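Putative uncharacterized protein (Mycobacterium avium, PDB 2Z6V) probably transfers a sulfuryl group to an acceptor that is not established, as a member of the sulfotransferase family. Local coordinates at residues 216-221 / 253-258. Residues are numbered along the deposited sequence; the frame is centred on the assembly and turned at random.
Sequences WLFDEA and SVHIEA
The backbones of F218 and V254 come nearest where the last turn of helix 212-219 faces the type I turn S253-I256 that leads into helix 256-262, with CA of F218 7.4 Å from CA of V254. V254 points its side chain at the helix and lays CG1 squarely on one face of the phenyl ring: this methyl carbon stands 3.7 Å from the ring centroid of F218 and 2° off the normal, a CH-pi contact over the middle of the ring. A chi1 of 178° sets CG1 of V254 anti to its backbone N, and CG2 of V254 lies 3.9 Å from CZ of F218. H255, the N-cap residue of helix 256-262, brings CE1 up to both helix residues, 4.1 Å from CG of L217 and 4.2 Å from CD1 of F218. The imidazole and phenyl planes stand at 89°, with the ring centroids of H255 and F218 5.9 Å apart. W310 and Y314 of helix 301-326 also meet the F218 ring, and R318 of the same helix donates hydrogen bonds from its guanidinium to F218 O and V254 O, tying both backbones to one side chain. Since no hydrogen bond crosses directly between 216-221 and 253-258, the buried junction is made of apolar and CH-pi contacts, and R318 adds a polar link between the two backbones; a bound palmitic acid lies about 6 Å from the V254 side chain, so this apolar patch sits close to the lipid.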
loop_
_atom_site.group_PDB
_atom_site.type_symbol
_atom_site.label_atom_id
_atom_site.label_comp_id
_atom_site.label_asym_id
_atom_site.label_seq_id
_atom_site.Cartn_x
_atom_site.Cartn_y
_atom_site.Cartn_z
ATOM N N TRP A 216 8.879 -9.304 12.545
ATOM C CA TRP A 216 9.992 -9.760 11.727
ATOM C C TRP A 216 10.263 -8.719 10.666
ATOM O O TRP A 216 11.408 -8.328 10.428
ATOM C CB TRP A 216 9.653 -11.078 11.037
ATOM C CG TRP A 216 10.642 -11.447 9.960
ATOM C CD1 TRP A 216 11.915 -11.918 10.138
ATOM C CD2 TRP A 216 10.446 -11.346 8.539
ATOM N NE1 TRP A 216 12.522 -12.117 8.917
ATOM C CE2 TRP A 216 11.645 -11.775 7.920
ATOM C CE3 TRP A 216 9.373 -10.937 7.730
ATOM C CZ2 TRP A 216 11.803 -11.809 6.524
ATOM C CZ3 TRP A 216 9.526 -10.971 6.343
ATOM C CH2 TRP A 216 10.738 -11.406 5.755
ATOM N N LEU A 217 9.181 -8.275 10.041
ATOM C CA LEU A 217 9.241 -7.294 8.971
ATOM C C LEU A 217 9.906 -5.996 9.394
ATOM O O LEU A 217 10.812 -5.513 8.723
ATOM C CB LEU A 217 7.830 -7.002 8.456
ATOM C CG LEU A 217 7.752 -6.133 7.199
ATOM C CD1 LEU A 217 8.374 -6.869 6.013
ATOM C CD2 LEU A 217 6.301 -5.790 6.924
ATOM N N PHE A 218 9.458 -5.441 10.511
ATOM C CA PHE A 218 9.984 -4.181 11.013
ATOM C C PHE A 218 11.369 -4.249 11.658
ATOM O O PHE A 218 12.179 -3.340 11.482
ATOM C CB PHE A 218 9.001 -3.585 12.027
ATOM C CG PHE A 218 7.783 -2.959 11.409
ATOM C CD1 PHE A 218 7.335 -3.347 10.154
ATOM C CD2 PHE A 218 7.067 -1.991 12.102
ATOM C CE1 PHE A 218 6.181 -2.775 9.595
ATOM C CE2 PHE A 218 5.912 -1.413 11.555
ATOM C CZ PHE A 218 5.470 -1.806 10.299
ATOM N N ASP A 219 11.647 -5.323 12.397
ATOM C CA ASP A 219 12.924 -5.446 13.101
ATOM C C ASP A 219 14.004 -6.347 12.519
ATOM O O ASP A 219 15.159 -6.244 12.927
ATOM C CB ASP A 219 12.679 -5.870 14.554
ATOM C CG ASP A 219 11.764 -4.912 15.299
ATOM O OD1 ASP A 219 11.811 -3.691 15.015
ATOM O OD2 ASP A 219 11.009 -5.377 16.179
ATOM N N GLU A 220 13.653 -7.214 11.574
ATOM C CA GLU A 220 14.644 -8.127 11.008
ATOM C C GLU A 220 14.782 -8.129 9.497
ATOM O O GLU A 220 15.890 -8.105 8.964
ATOM C CB GLU A 220 14.350 -9.556 11.454
ATOM C CG GLU A 220 14.600 -9.828 12.919
ATOM C CD GLU A 220 14.222 -11.249 13.298
ATOM O OE1 GLU A 220 13.010 -11.532 13.445
ATOM O OE2 GLU A 220 15.139 -12.090 13.430
ATOM N N ALA A 221 13.654 -8.180 8.804
ATOM C CA ALA A 221 13.663 -8.218 7.349
ATOM C C ALA A 221 14.552 -7.163 6.693
ATOM O O ALA A 221 14.525 -5.981 7.052
ATOM C CB ALA A 221 12.237 -8.094 6.819
ATOM N N SER A 253 7.216 4.906 5.121
ATOM C CA SER A 253 7.755 5.667 6.243
ATOM C C SER A 253 8.585 4.750 7.139
ATOM O O SER A 253 9.668 5.108 7.586
ATOM C CB SER A 253 6.607 6.276 7.053
ATOM O OG SER A 253 5.658 5.283 7.403
ATOM N N VAL A 254 8.057 3.564 7.405
ATOM C CA VAL A 254 8.747 2.596 8.233
ATOM C C VAL A 254 10.040 2.173 7.543
ATOM O O VAL A 254 11.116 2.202 8.141
ATOM C CB VAL A 254 7.862 1.356 8.460
ATOM C CG1 VAL A 254 8.598 0.330 9.291
ATOM C CG2 VAL A 254 6.556 1.773 9.138
ATOM N N HIS A 255 9.930 1.803 6.275
ATOM C CA HIS A 255 11.076 1.354 5.496
ATOM C C HIS A 255 11.775 2.491 4.747
ATOM O O HIS A 255 12.442 2.248 3.736
ATOM C CB HIS A 255 10.620 0.297 4.483
ATOM C CG HIS A 255 9.711 -0.742 5.062
ATOM N ND1 HIS A 255 10.057 -1.508 6.153
ATOM C CD2 HIS A 255 8.462 -1.130 4.710
ATOM C CE1 HIS A 255 9.060 -2.323 6.451
ATOM N NE2 HIS A 255 8.080 -2.113 5.590
ATOM N N ILE A 256 11.652 3.720 5.240
ATOM C CA ILE A 256 12.247 4.862 4.545
ATOM C C ILE A 256 13.743 4.754 4.248
ATOM O O ILE A 256 14.223 5.311 3.256
ATOM C CB ILE A 256 11.959 6.187 5.287
ATOM C CG1 ILE A 256 12.347 7.365 4.386
ATOM C CG2 ILE A 256 12.686 6.214 6.619
ATOM C CD1 ILE A 256 11.702 8.673 4.777
ATOM N N GLU A 257 14.478 4.028 5.083
ATOM C CA GLU A 257 15.908 3.862 4.856
ATOM C C GLU A 257 16.219 3.031 3.604
ATOM O O GLU A 257 17.124 3.369 2.838
ATOM C CB GLU A 257 16.581 3.233 6.079
ATOM C CG GLU A 257 16.687 4.154 7.301
ATOM C CD GLU A 257 17.120 5.580 6.948
ATOM O OE1 GLU A 257 17.821 5.758 5.928
ATOM O OE2 GLU A 257 16.767 6.520 7.697
ATOM N N ALA A 258 15.480 1.946 3.390
ATOM C CA ALA A 258 15.713 1.106 2.219
ATOM C C ALA A 258 15.229 1.824 0.956
ATOM O O ALA A 258 15.830 1.698 -0.116
ATOM C CB ALA A 258 15.000 -0.233 2.375
#